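Local coordinates for protein beta-Ala-His dipeptidase (Homo sapiens, PDB 3DLJ) that hydrolyses the peptide bond of Xaa-His dipeptides, with highest activity on carnosine and anserine, using two zinc ions in each subunit, at residues Tyr137-Asp143 against His456-Ile462; Asn207-Ser211 against Val451-Glu455; Ser39-Gln43 against Leu111-Pro115; Thr30-Val35 against Lys145-Leu149; Ala216-Thr221 against Val444-Leu448. One frame throughout, in Å; residues are numbered along the deposited sequence.

Contact 1: residues Tyr137-Asp143 against His456-Ile462; sequences YGRGATD and HSQNEKI. With ZN (zinc ion), chain C; ZN (zinc ion), chain D.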
# COMPACT_ATOMS: atom_id res chain seq x y z
N TYR A 137 -6.84 1.87 -16.84
CA TYR A 137 -5.93 2.91 -16.35
C TYR A 137 -6.67 4.00 -15.58
O TYR A 137 -7.67 4.52 -16.06
CB TYR A 137 -5.19 3.56 -17.51
CG TYR A 137 -4.06 2.71 -18.05
CD1 TYR A 137 -4.23 1.91 -19.16
CD2 TYR A 137 -2.82 2.73 -17.43
CE1 TYR A 137 -3.18 1.13 -19.65
CE2 TYR A 137 -1.77 1.96 -17.90
CZ TYR A 137 -1.95 1.18 -19.01
OH TYR A 137 -0.88 0.42 -19.44
N GLY A 138 -6.16 4.35 -14.40
CA GLY A 138 -6.79 5.36 -13.59
C GLY A 138 -6.25 5.32 -12.18
O GLY A 138 -5.81 4.26 -11.71
N ARG A 139 -6.27 6.46 -11.51
CA ARG A 139 -5.83 6.52 -10.12
C ARG A 139 -6.81 5.77 -9.19
O ARG A 139 -8.01 6.05 -9.18
CB ARG A 139 -5.62 7.99 -9.68
CG ARG A 139 -5.46 8.16 -8.18
CD ARG A 139 -4.18 7.43 -7.64
NE ARG A 139 -2.98 8.25 -7.85
CZ ARG A 139 -1.89 7.90 -8.54
NH1 ARG A 139 -0.90 8.77 -8.64
NH2 ARG A 139 -1.77 6.69 -9.10
N GLY A 140 -6.27 4.84 -8.41
CA GLY A 140 -7.10 3.99 -7.53
C GLY A 140 -7.59 2.69 -8.16
O GLY A 140 -8.32 1.94 -7.52
N ALA A 141 -7.22 2.44 -9.42
CA ALA A 141 -7.67 1.21 -10.12
C ALA A 141 -7.25 -0.05 -9.39
O ALA A 141 -8.06 -0.95 -9.20
CB ALA A 141 -7.18 1.18 -11.58
N THR A 142 -5.97 -0.12 -9.02
CA THR A 142 -5.44 -1.22 -8.20
C THR A 142 -5.39 -0.83 -6.69
O THR A 142 -5.61 -1.66 -5.82
CB THR A 142 -4.03 -1.69 -8.70
OG1 THR A 142 -3.90 -3.10 -8.50
CG2 THR A 142 -2.91 -0.99 -7.95
N ASP A 143 -5.12 0.44 -6.40
CA ASP A 143 -4.88 0.93 -5.02
C ASP A 143 -5.86 2.07 -4.58
O ASP A 143 -5.53 3.24 -4.71
CB ASP A 143 -3.42 1.42 -4.94
CG ASP A 143 -2.96 1.75 -3.53
OD1 ASP A 143 -3.65 1.42 -2.53
OD2 ASP A 143 -1.86 2.36 -3.42
N HIS A 456 0.71 4.28 -6.85
CA HIS A 456 1.41 5.51 -6.38
C HIS A 456 2.27 6.15 -7.48
O HIS A 456 3.24 6.86 -7.16
CB HIS A 456 2.31 5.23 -5.18
CG HIS A 456 1.59 4.76 -3.96
ND1 HIS A 456 2.09 4.96 -2.68
CD2 HIS A 456 0.42 4.10 -3.81
CE1 HIS A 456 1.24 4.45 -1.80
NE2 HIS A 456 0.22 3.92 -2.46
N SER A 457 1.98 5.85 -8.74
CA SER A 457 2.74 6.35 -9.88
C SER A 457 1.80 6.87 -10.94
O SER A 457 0.59 6.71 -10.82
CB SER A 457 3.57 5.24 -10.52
OG SER A 457 4.44 4.69 -9.55
N GLN A 458 2.39 7.45 -11.98
CA GLN A 458 1.68 7.84 -13.20
C GLN A 458 1.28 6.57 -13.91
O GLN A 458 2.03 5.59 -13.90
CB GLN A 458 2.59 8.65 -14.14
CG GLN A 458 3.46 9.68 -13.46
CD GLN A 458 4.85 9.15 -13.17
OE1 GLN A 458 5.02 8.03 -12.72
NE2 GLN A 458 5.86 9.98 -13.44
N ASN A 459 0.11 6.61 -14.55
CA ASN A 459 -0.39 5.50 -15.38
C ASN A 459 -0.60 4.20 -14.60
O ASN A 459 -0.29 3.11 -15.08
CB ASN A 459 0.50 5.34 -16.62
CG ASN A 459 0.65 6.65 -17.40
OD1 ASN A 459 -0.35 7.24 -17.81
ND2 ASN A 459 1.87 7.13 -17.56
N GLU A 460 -1.12 4.34 -13.38
CA GLU A 460 -1.69 3.24 -12.60
C GLU A 460 -2.83 2.56 -13.37
O GLU A 460 -3.61 3.21 -14.02
CB GLU A 460 -2.27 3.77 -11.27
CG GLU A 460 -2.80 2.65 -10.39
CD GLU A 460 -3.46 3.11 -9.13
OE1 GLU A 460 -3.30 4.30 -8.72
OE2 GLU A 460 -4.12 2.24 -8.51
N LYS A 461 -2.91 1.24 -13.26
CA LYS A 461 -3.98 0.45 -13.88
C LYS A 461 -4.26 -0.75 -12.99
O LYS A 461 -3.47 -1.09 -12.10
CB LYS A 461 -3.55 -0.07 -15.27
CG LYS A 461 -2.24 -0.86 -15.18
CD LYS A 461 -2.12 -1.93 -16.18
CE LYS A 461 -0.82 -2.72 -16.01
NZ LYS A 461 -1.03 -3.97 -15.23
N ILE A 462 -5.40 -1.40 -13.24
CA ILE A 462 -5.59 -2.78 -12.90
C ILE A 462 -5.96 -3.48 -14.21
O ILE A 462 -6.69 -2.89 -15.03
CB ILE A 462 -6.65 -3.01 -11.77
CG1 ILE A 462 -6.55 -4.45 -11.24
CG2 ILE A 462 -8.09 -2.62 -12.24
CD1 ILE A 462 -7.40 -4.75 -10.05
ZN ZN C . -1.47 3.30 -1.51
ZN ZN D . -3.81 0.89 -0.66

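Contact 2: residues Asn207-Ser211 against Val451-Glu455; sequences NLWIS and VDDGE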
# COMPACT_ATOMS: atom_id res chain seq x y z
N ASN A 207 -2.24 -5.35 -2.59
CA ASN A 207 -0.86 -5.70 -2.90
C ASN A 207 -0.79 -6.47 -4.20
O ASN A 207 -1.83 -6.83 -4.76
CB ASN A 207 -0.17 -6.44 -1.74
CG ASN A 207 -0.98 -7.60 -1.21
OD1 ASN A 207 -2.12 -7.47 -0.73
ND2 ASN A 207 -0.36 -8.77 -1.25
N LEU A 208 0.42 -6.69 -4.69
CA LEU A 208 0.63 -7.17 -6.04
C LEU A 208 1.28 -8.56 -6.10
O LEU A 208 2.00 -8.97 -5.19
CB LEU A 208 1.51 -6.17 -6.79
CG LEU A 208 1.17 -4.68 -6.72
CD1 LEU A 208 2.11 -3.91 -7.61
CD2 LEU A 208 -0.28 -4.39 -7.08
N TRP A 209 1.02 -9.26 -7.20
CA TRP A 209 1.76 -10.48 -7.54
C TRP A 209 3.17 -10.07 -7.95
O TRP A 209 3.45 -8.89 -8.07
CB TRP A 209 1.10 -11.27 -8.68
CG TRP A 209 -0.35 -11.64 -8.48
CD1 TRP A 209 -1.04 -11.74 -7.31
CD2 TRP A 209 -1.28 -11.95 -9.52
NE1 TRP A 209 -2.35 -12.08 -7.55
CE2 TRP A 209 -2.53 -12.22 -8.90
CE3 TRP A 209 -1.19 -12.01 -10.92
CZ2 TRP A 209 -3.67 -12.56 -9.63
CZ3 TRP A 209 -2.34 -12.36 -11.65
CH2 TRP A 209 -3.56 -12.62 -11.00
N ILE A 210 4.05 -11.04 -8.14
CA ILE A 210 5.42 -10.74 -8.57
C ILE A 210 5.66 -11.23 -10.01
O ILE A 210 6.52 -10.73 -10.72
CB ILE A 210 6.49 -11.26 -7.53
CG1 ILE A 210 7.87 -10.60 -7.76
CG2 ILE A 210 6.56 -12.81 -7.49
CD1 ILE A 210 8.07 -9.23 -7.04
N SER A 211 4.87 -12.20 -10.45
CA SER A 211 5.02 -12.77 -11.80
C SER A 211 3.66 -12.88 -12.47
O SER A 211 2.64 -12.74 -11.79
CB SER A 211 5.71 -14.14 -11.74
N VAL A 451 2.17 -7.21 -11.01
CA VAL A 451 3.47 -6.65 -10.64
C VAL A 451 3.69 -5.27 -11.26
O VAL A 451 4.34 -4.40 -10.66
CB VAL A 451 4.61 -7.66 -11.04
CG1 VAL A 451 4.76 -7.78 -12.57
CG2 VAL A 451 5.94 -7.31 -10.37
N ASP A 452 3.10 -5.05 -12.44
CA ASP A 452 3.31 -3.81 -13.17
C ASP A 452 2.14 -2.79 -13.12
O ASP A 452 2.02 -1.92 -13.97
CB ASP A 452 3.71 -4.12 -14.61
CG ASP A 452 2.58 -4.79 -15.41
OD1 ASP A 452 1.60 -5.29 -14.82
OD2 ASP A 452 2.68 -4.80 -16.65
N ASP A 453 1.31 -2.90 -12.08
CA ASP A 453 0.12 -2.05 -11.94
C ASP A 453 0.44 -0.59 -11.71
O ASP A 453 -0.36 0.26 -12.04
CB ASP A 453 -0.80 -2.59 -10.85
CG ASP A 453 -1.73 -3.72 -11.34
OD1 ASP A 453 -1.63 -4.16 -12.49
OD2 ASP A 453 -2.58 -4.20 -10.58
N GLY A 454 1.63 -0.30 -11.16
CA GLY A 454 2.09 1.08 -10.99
C GLY A 454 1.35 1.88 -9.94
O GLY A 454 1.09 3.06 -10.12
N GLU A 455 1.03 1.26 -8.81
CA GLU A 455 0.43 2.00 -7.69
C GLU A 455 1.34 3.15 -7.19
O GLU A 455 2.58 3.00 -7.15
CB GLU A 455 0.01 1.04 -6.55
CG GLU A 455 1.11 0.49 -5.62
CD GLU A 455 2.15 -0.41 -6.32
OE1 GLU A 455 2.00 -0.74 -7.52
OE2 GLU A 455 3.12 -0.79 -5.65

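Contact 3: residues Ser39-Gln43 against Leu111-Pro115; sequences SDSVQ and LDVQP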
# COMPACT_ATOMS: atom_id res chain seq x y z
N SER A 39 -11.07 11.15 -4.67
CA SER A 39 -11.01 10.96 -3.21
C SER A 39 -9.59 11.07 -2.63
O SER A 39 -9.12 10.23 -1.86
CB SER A 39 -11.67 9.63 -2.83
OG SER A 39 -11.17 8.57 -3.63
N ASP A 40 -8.94 12.17 -2.97
CA ASP A 40 -7.54 12.41 -2.63
C ASP A 40 -7.44 12.86 -1.15
O ASP A 40 -7.91 13.94 -0.78
CB ASP A 40 -7.03 13.47 -3.62
CG ASP A 40 -5.59 13.89 -3.40
OD1 ASP A 40 -5.05 13.71 -2.30
OD2 ASP A 40 -5.01 14.45 -4.36
N SER A 41 -6.86 12.00 -0.31
CA SER A 41 -6.72 12.27 1.14
C SER A 41 -5.45 13.01 1.53
O SER A 41 -5.31 13.44 2.67
CB SER A 41 -6.76 10.97 1.93
OG SER A 41 -5.67 10.13 1.56
N VAL A 42 -4.51 13.14 0.59
CA VAL A 42 -3.16 13.60 0.90
C VAL A 42 -3.08 15.13 0.78
O VAL A 42 -2.36 15.77 1.55
CB VAL A 42 -2.09 12.85 0.01
CG1 VAL A 42 -0.70 13.50 0.10
CG2 VAL A 42 -2.00 11.38 0.40
N GLN A 43 -3.82 15.71 -0.17
CA GLN A 43 -3.92 17.15 -0.33
C GLN A 43 -4.88 17.76 0.70
O GLN A 43 -6.06 17.38 0.77
CB GLN A 43 -4.29 17.56 -1.78
CG GLN A 43 -3.23 17.13 -2.84
CD GLN A 43 -3.48 17.71 -4.24
OE1 GLN A 43 -3.31 18.91 -4.49
NE2 GLN A 43 -3.91 16.84 -5.17
N LEU A 111 -10.78 3.77 0.44
CA LEU A 111 -11.32 4.41 -0.77
C LEU A 111 -10.71 5.80 -1.05
O LEU A 111 -11.11 6.48 -1.99
CB LEU A 111 -12.85 4.44 -0.74
CG LEU A 111 -13.44 3.03 -0.90
CD1 LEU A 111 -14.92 3.09 -0.65
CD2 LEU A 111 -13.18 2.46 -2.28
N ASP A 112 -9.72 6.18 -0.25
CA ASP A 112 -8.85 7.31 -0.60
C ASP A 112 -7.71 6.86 -1.51
O ASP A 112 -7.26 5.71 -1.46
CB ASP A 112 -8.28 8.00 0.65
CG ASP A 112 -7.41 7.09 1.48
OD1 ASP A 112 -7.84 5.94 1.76
OD2 ASP A 112 -6.28 7.52 1.83
N VAL A 113 -7.25 7.81 -2.33
CA VAL A 113 -6.19 7.60 -3.32
C VAL A 113 -5.02 8.62 -3.12
O VAL A 113 -5.20 9.69 -2.48
CB VAL A 113 -6.76 7.67 -4.78
CG1 VAL A 113 -7.76 6.54 -5.03
CG2 VAL A 113 -7.42 9.01 -5.03
N GLN A 114 -3.85 8.23 -3.63
CA GLN A 114 -2.69 9.10 -3.79
C GLN A 114 -3.03 10.19 -4.82
O GLN A 114 -3.80 9.92 -5.75
CB GLN A 114 -1.48 8.29 -4.29
CG GLN A 114 -0.77 7.48 -3.20
CD GLN A 114 0.04 8.36 -2.22
OE1 GLN A 114 0.74 9.28 -2.64
NE2 GLN A 114 -0.08 8.08 -0.93
N PRO A 115 -2.47 11.41 -4.65
CA PRO A 115 -2.69 12.47 -5.64
C PRO A 115 -2.33 12.02 -7.06
O PRO A 115 -1.46 11.17 -7.24
CB PRO A 115 -1.73 13.57 -5.19
CG PRO A 115 -1.59 13.38 -3.72
CD PRO A 115 -1.61 11.86 -3.55

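Contact 4: residues Thr30-Val35 against Lys145-Leu149; sequences TLKEWV and KGPVL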
# COMPACT_ATOMS: atom_id res chain seq x y z
N THR A 30 -18.84 0.44 -12.91
CA THR A 30 -18.85 0.89 -11.52
C THR A 30 -17.45 1.35 -11.11
O THR A 30 -17.30 2.40 -10.49
CB THR A 30 -19.35 -0.17 -10.56
OG1 THR A 30 -20.68 -0.55 -10.94
CG2 THR A 30 -19.38 0.38 -9.13
N LEU A 31 -16.42 0.60 -11.49
CA LEU A 31 -15.07 1.04 -11.17
C LEU A 31 -14.74 2.40 -11.80
O LEU A 31 -14.16 3.25 -11.14
CB LEU A 31 -14.05 -0.05 -11.53
CG LEU A 31 -12.58 0.28 -11.24
CD1 LEU A 31 -12.37 0.63 -9.76
CD2 LEU A 31 -11.65 -0.88 -11.68
N LYS A 32 -15.10 2.58 -13.07
CA LYS A 32 -14.95 3.86 -13.77
C LYS A 32 -15.61 5.01 -12.97
O LYS A 32 -15.01 6.08 -12.80
CB LYS A 32 -15.56 3.77 -15.18
CG LYS A 32 -15.41 5.03 -16.04
CD LYS A 32 -15.79 4.74 -17.50
CE LYS A 32 -15.12 5.73 -18.47
NZ LYS A 32 -15.94 6.96 -18.66
N GLU A 33 -16.82 4.76 -12.46
CA GLU A 33 -17.56 5.73 -11.64
C GLU A 33 -16.91 5.97 -10.29
O GLU A 33 -16.90 7.09 -9.81
CB GLU A 33 -19.00 5.29 -11.43
CG GLU A 33 -19.85 5.36 -12.68
CD GLU A 33 -21.15 4.57 -12.56
OE1 GLU A 33 -21.84 4.44 -13.59
OE2 GLU A 33 -21.49 4.08 -11.45
N TRP A 34 -16.37 4.93 -9.65
CA TRP A 34 -15.70 5.14 -8.36
C TRP A 34 -14.36 5.89 -8.51
O TRP A 34 -14.04 6.72 -7.69
CB TRP A 34 -15.53 3.83 -7.56
CG TRP A 34 -16.79 3.35 -6.87
CD1 TRP A 34 -18.08 3.56 -7.28
CD2 TRP A 34 -16.87 2.52 -5.70
NE1 TRP A 34 -18.95 2.93 -6.42
CE2 TRP A 34 -18.24 2.29 -5.44
CE3 TRP A 34 -15.91 1.95 -4.84
CZ2 TRP A 34 -18.69 1.53 -4.35
CZ3 TRP A 34 -16.36 1.19 -3.75
CH2 TRP A 34 -17.74 0.99 -3.52
N VAL A 35 -13.61 5.58 -9.56
CA VAL A 35 -12.35 6.23 -9.90
C VAL A 35 -12.50 7.74 -10.22
O VAL A 35 -11.62 8.54 -9.91
CB VAL A 35 -11.63 5.46 -11.09
CG1 VAL A 35 -10.62 6.37 -11.83
CG2 VAL A 35 -10.95 4.17 -10.58
N LYS A 145 -9.50 0.85 -5.20
CA LYS A 145 -10.93 0.78 -5.57
C LYS A 145 -11.26 -0.51 -6.33
O LYS A 145 -12.30 -1.13 -6.09
CB LYS A 145 -11.35 2.04 -6.36
CG LYS A 145 -11.40 3.31 -5.48
CD LYS A 145 -11.37 4.62 -6.28
CE LYS A 145 -11.61 5.80 -5.35
NZ LYS A 145 -11.56 7.12 -6.05
N GLY A 146 -10.36 -0.93 -7.22
CA GLY A 146 -10.49 -2.22 -7.93
C GLY A 146 -10.73 -3.41 -7.00
O GLY A 146 -11.73 -4.10 -7.14
N PRO A 147 -9.78 -3.71 -6.09
CA PRO A 147 -9.98 -4.83 -5.17
C PRO A 147 -11.12 -4.66 -4.14
O PRO A 147 -11.75 -5.64 -3.76
CB PRO A 147 -8.60 -4.97 -4.48
CG PRO A 147 -7.64 -4.32 -5.38
CD PRO A 147 -8.43 -3.13 -5.94
N VAL A 148 -11.43 -3.44 -3.71
CA VAL A 148 -12.62 -3.26 -2.88
C VAL A 148 -13.88 -3.63 -3.65
O VAL A 148 -14.77 -4.32 -3.12
CB VAL A 148 -12.75 -1.83 -2.27
CG1 VAL A 148 -14.09 -1.65 -1.55
CG2 VAL A 148 -11.61 -1.55 -1.31
N LEU A 149 -13.96 -3.19 -4.90
CA LEU A 149 -15.14 -3.47 -5.74
C LEU A 149 -15.23 -4.91 -6.16
O LEU A 149 -16.32 -5.43 -6.28
CB LEU A 149 -15.19 -2.54 -6.96
CG LEU A 149 -15.84 -1.18 -6.68
CD1 LEU A 149 -15.65 -0.21 -7.85
CD2 LEU A 149 -17.34 -1.36 -6.35
O HOH W 1 -9.74 7.61 -8.13

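Contact 5: residues Ala216-Thr221 against Val444-Leu448; sequences AITYGT and VLIPL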
# COMPACT_ATOMS: atom_id res chain seq x y z
N ALA A 216 -0.59 -15.24 -6.26
CA ALA A 216 0.17 -15.26 -5.03
C ALA A 216 -0.71 -15.13 -3.82
O ALA A 216 -1.86 -14.68 -3.93
CB ALA A 216 1.20 -14.14 -5.05
N ILE A 217 -0.16 -15.56 -2.69
CA ILE A 217 -0.65 -15.18 -1.37
C ILE A 217 0.53 -14.59 -0.60
O ILE A 217 1.64 -15.13 -0.65
CB ILE A 217 -1.28 -16.38 -0.59
CG1 ILE A 217 -2.59 -16.83 -1.22
CG2 ILE A 217 -1.60 -15.99 0.84
CD1 ILE A 217 -2.84 -18.32 -1.08
N THR A 218 0.29 -13.48 0.10
CA THR A 218 1.34 -12.70 0.74
C THR A 218 1.25 -12.85 2.26
O THR A 218 0.20 -12.63 2.85
CB THR A 218 1.25 -11.23 0.30
OG1 THR A 218 1.23 -11.17 -1.14
CG2 THR A 218 2.42 -10.38 0.85
N TYR A 219 2.36 -13.25 2.88
CA TYR A 219 2.36 -13.59 4.30
C TYR A 219 3.38 -12.82 5.14
O TYR A 219 3.50 -13.05 6.35
CB TYR A 219 2.59 -15.09 4.50
CG TYR A 219 3.99 -15.57 4.15
CD1 TYR A 219 5.01 -15.62 5.13
CD2 TYR A 219 4.29 -16.00 2.86
CE1 TYR A 219 6.29 -16.06 4.80
CE2 TYR A 219 5.56 -16.44 2.53
CZ TYR A 219 6.55 -16.47 3.51
OH TYR A 219 7.80 -16.91 3.17
N GLY A 220 4.13 -11.92 4.49
CA GLY A 220 5.06 -11.07 5.20
C GLY A 220 5.32 -9.77 4.49
O GLY A 220 5.28 -9.72 3.27
N THR A 221 5.57 -8.72 5.27
CA THR A 221 5.82 -7.38 4.74
C THR A 221 7.05 -6.74 5.40
O THR A 221 7.43 -7.10 6.48
CB THR A 221 4.59 -6.42 4.95
OG1 THR A 221 4.30 -6.31 6.35
CG2 THR A 221 3.34 -6.93 4.23
N VAL A 444 -5.14 -12.21 6.38
CA VAL A 444 -4.66 -12.84 5.15
C VAL A 444 -4.57 -11.81 4.01
O VAL A 444 -5.54 -11.10 3.71
CB VAL A 444 -5.55 -14.07 4.74
CG1 VAL A 444 -7.02 -13.68 4.67
CG2 VAL A 444 -5.09 -14.66 3.40
N LEU A 445 -3.41 -11.73 3.39
CA LEU A 445 -3.24 -10.81 2.26
C LEU A 445 -3.44 -11.51 0.92
O LEU A 445 -2.63 -12.34 0.52
CB LEU A 445 -1.89 -10.08 2.31
CG LEU A 445 -1.48 -9.40 3.61
CD1 LEU A 445 -0.08 -8.89 3.43
CD2 LEU A 445 -2.41 -8.27 3.98
N ILE A 446 -4.52 -11.16 0.24
CA ILE A 446 -4.83 -11.72 -1.08
C ILE A 446 -4.62 -10.65 -2.16
O ILE A 446 -5.49 -9.83 -2.40
CB ILE A 446 -6.27 -12.30 -1.14
CG1 ILE A 446 -6.53 -13.19 0.10
CG2 ILE A 446 -6.46 -13.08 -2.43
CD1 ILE A 446 -7.94 -13.78 0.19
N PRO A 447 -3.45 -10.67 -2.82
CA PRO A 447 -3.15 -9.69 -3.84
C PRO A 447 -4.02 -9.92 -5.08
O PRO A 447 -4.18 -11.06 -5.49
CB PRO A 447 -1.66 -9.94 -4.14
CG PRO A 447 -1.39 -11.37 -3.71
CD PRO A 447 -2.37 -11.67 -2.62
N LEU A 448 -4.61 -8.84 -5.63
CA LEU A 448 -5.29 -8.91 -6.94
C LEU A 448 -4.49 -8.23 -8.05
O LEU A 448 -4.70 -8.51 -9.24
CB LEU A 448 -6.71 -8.30 -6.89
CG LEU A 448 -7.87 -9.00 -6.18
CD1 LEU A 448 -9.21 -8.56 -6.77
CD2 LEU A 448 -7.72 -10.48 -6.27

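Contact 1: residues Tyr137-Asp143 against His456-Ile462
Four hydrogen bonds grip the carboxylate of Glu-460, which reaches the type II beta turn Gly-138 to Ala-141. OE1 accepts from Gly-140 N at 3.0 Å, from above the carboxylate plane, and from Arg-139 NH2 at 2.9 Å through its anti lone pair; the second bond is also a salt bridge. OE2 accepts from Asp-143 N at 2.9 Å, nearly along the C-O axis, and from Thr-142 N at 3.0 Å on the anti side. An extended chain, with CG anti to the backbone N (chi1 -177°), carries the carboxylate to these donors. The Arg-139 guanidinium also gives NH2 to Ser-457 O, almost in its own plane, while its NE is taken by Gln-114 O.

The metal bonds define the co-catalytic di-zinc centre of the M20 peptidases. Asp-143 bridges the ions: OD2 binds one zinc at 2.2 Å, shared with His-456 NE2 and Glu-178, and OD1 binds the other, shared with His-110 and Asp-206. The Asp-143 carboxylate and His-456 ring are nearly coplanar, 5° apart.

Farther from the metals, Tyr-137 and Lys-461 form an antiparallel non-hydrogen-bonded pair. Lys-461 CB sits over one face of the Tyr-137 ring, 3.9 Å from its centroid, in a CH-pi contact.

Contact 2: residues Asn207-Ser211 against Val451-Glu455
Van der Waals contact joins Leu-208 to Glu-455 and Val-451 to the backbone of Trp-209 and Ile-210, and no hydrogen bond crosses between the two loops. The closest approach is Leu-208 CD1 to Glu-455 OE1, 3.2 Å, a methyl against a carboxylate oxygen. The two side chains come from opposite directions. Glu-455 is bent back at chi2 (-64°), which turns its carboxylate toward the leucine. The other methyl of Leu-208, CD2, lies 4.2 Å from Asp-453 OD2, with the two side chains set obliquely.

Apolar carbon meets backbone oxygen in the second group. Val-451 CB is 3.4 Å from Trp-209 O, and Val-451 CG2 lies 3.5 Å from Ile-210 O; CG2 stands anti to the backbone N (chi1 of CG1 68°), the branch that also approaches Ile-210 CD1 at 4.4 Å.

Polar anchoring comes from outside the pair. Trp-209 NE1 donates to Pro-447 O, while Asp-453 holds Thr-142 OG1 through OD2 and the Lys-461 ammonium through OD1. The loops follow strands 201-204 and 444-445, and both adjoin zinc ligands: Asn-207 directly follows Asp-206, and Glu-455 immediately precedes His-456 and touches Asp-143.

With carbon facing oxygen and no directional bond between them, the loops meet by van der Waals contact alone, and their positions probably depend more on the outside bonds of Trp-209 and Asp-453 than on each other.

Contact 3: residues Ser39-Gln43 against Leu111-Pro115
Val-42 lies across the ring of Pro-115 at about a right angle, with CB 3.7 Å from Pro-115 CD. The same ring is flanked by Asp-40, whose OD2 is 3.3 Å from Pro-115 CA. That carboxylate is held by its own loop: OD1 accepts from Val-42 N, an Asx turn, and from Gln-43 N, which extends it to an Asx motif, and OD2 takes Gln-43 NE2 at 2.8 Å. The first torsion (chi1 178°) sets CG opposite the backbone N and beside the carbonyl carbon, within range of these donors.

The 111-115 loop follows strand 104-110 of the catalytic domain, and it includes Asp-112, probably an active-site residue, as in related M20 enzymes, two positions beyond the zinc ligand His-110. Hydrogen bonds join it to the 39-43 loop. Ser-41 OG donates at 2.7 Å to Asp-112 OD2, which accepts through its anti lone pair; the same oxygen also accepts from Glu-178 N, so the serine helps to hold a carboxylate that is itself bonded to the backbone of a zinc ligand. Ser-39 OG gives its proton to Leu-111 O at 2.7 Å, in the carbonyl plane, and is itself hydrogen-bonded to Lys-145 NZ. Val-113 N reaches Ser-39 O at 3.1 Å from above the carbonyl plane, with an N-H...O angle of 158°.

Contact 4: residues Thr30-Val35 against Lys145-Leu149
Helix 24-35 packs against helix 141-160 in the catalytic domain, the short segments 30-35 and 145-149 running at 134° with their axes 10.1 Å apart at closest approach. Leu-149 fills the interface. Its CD2 stands over the six-membered ring of Trp-34, 3.6 Å from the centroid and 6° off the normal, a CH-pi contact; CG sits 3.6 Å from Trp-34 CE3. The other methyl, CD1, turns to the backbone of Leu-31, 3.6 Å from its CA. Val-148 CG1 meets the edge of the indole at CZ3. Replacing Trp-34 by an alanine is likely to leave Leu-149 CD2 without the ring face it packs on and to open a gap beside Val-148. Leu-31 CD1 rests 3.6 Å from Gly-146 N.

The polar link is the long, extended side chain of Lys-145. NZ donates to Trp-34 O at 3.0 Å, from above the carbonyl plane, and to a water that in turn donates to Val-35 O; Ser-39 OG is a further partner. Both carbonyls belong to the last residues of helix 24-35, where the negative end of the helix dipole lies, so the ammonium is likely to be stabilised there even though it is buried.

Contact 5: residues Ala216-Thr221 against Val444-Leu448
The CD and CG atoms of Pro-447 pack against Ala-216 and Thr-218: CD lies 3.3 Å from Ala-216 O, and CG approaches Thr-218 OG1 at 3.7 Å and Ala-216 CB at 4.0 Å. Leu-445 meets the same strand farther along. Its CB is 3.3 Å from Thr-218 O, while CD1 touches two methyls, Thr-218 CG2 at 3.9 Å and Thr-221 CG2 at 4.0 Å, crossing Thr-221 at about a right angle. With Thr-218 CG2 anti to the backbone N (chi1 of OG1 -53°), the methyl is directed at the leucine and the hydroxyl at the proline.

One backbone bond ties the segments, Thr-218 N to Leu-445 O, 3.2 Å long and nearly straight at 174°. A glycine at Pro-447 would remove the ring carbons packed on Ala-216 and Thr-218 and is likely to let the chain beyond Leu-445 turn more freely.

A second shell fixes both sides. Tyr-405 OH bonds to Thr-218 O, and Ser-205 OG to Ile-446 O. Outward, strand 444-445 is the outermost strand at one side of the six-stranded mixed sheet, with Ile-446 packed on helix 464-482, whereas strand 216-232 pairs with strand 421-425 and presents Ile-217 to helix 403-416.

In the fold
From the N terminus, helix 24-35 opens contact 4 and the following loop opens contact 3. Contact 3 closes first, at 111-115, and lies wholly within the span of contact 4, which ends at 145-149. Contact 1 opens at 137-143, before contact 4 has closed, so these two cross, and both use helix 141-160. Contact 1 then spans some 310 residues to 456-462; within it contact 2 runs from 207-211 to 451-455, and contact 5, from 216-221 to 444-448, sits inside that. Contact 3 thus joins the N-terminal part to the loop after strand 104-110, and contact 4 joins it to helix 141-160; contacts 1 and 2 return the C-terminal part to the zinc site, and contact 5 joins it to strand 216-232.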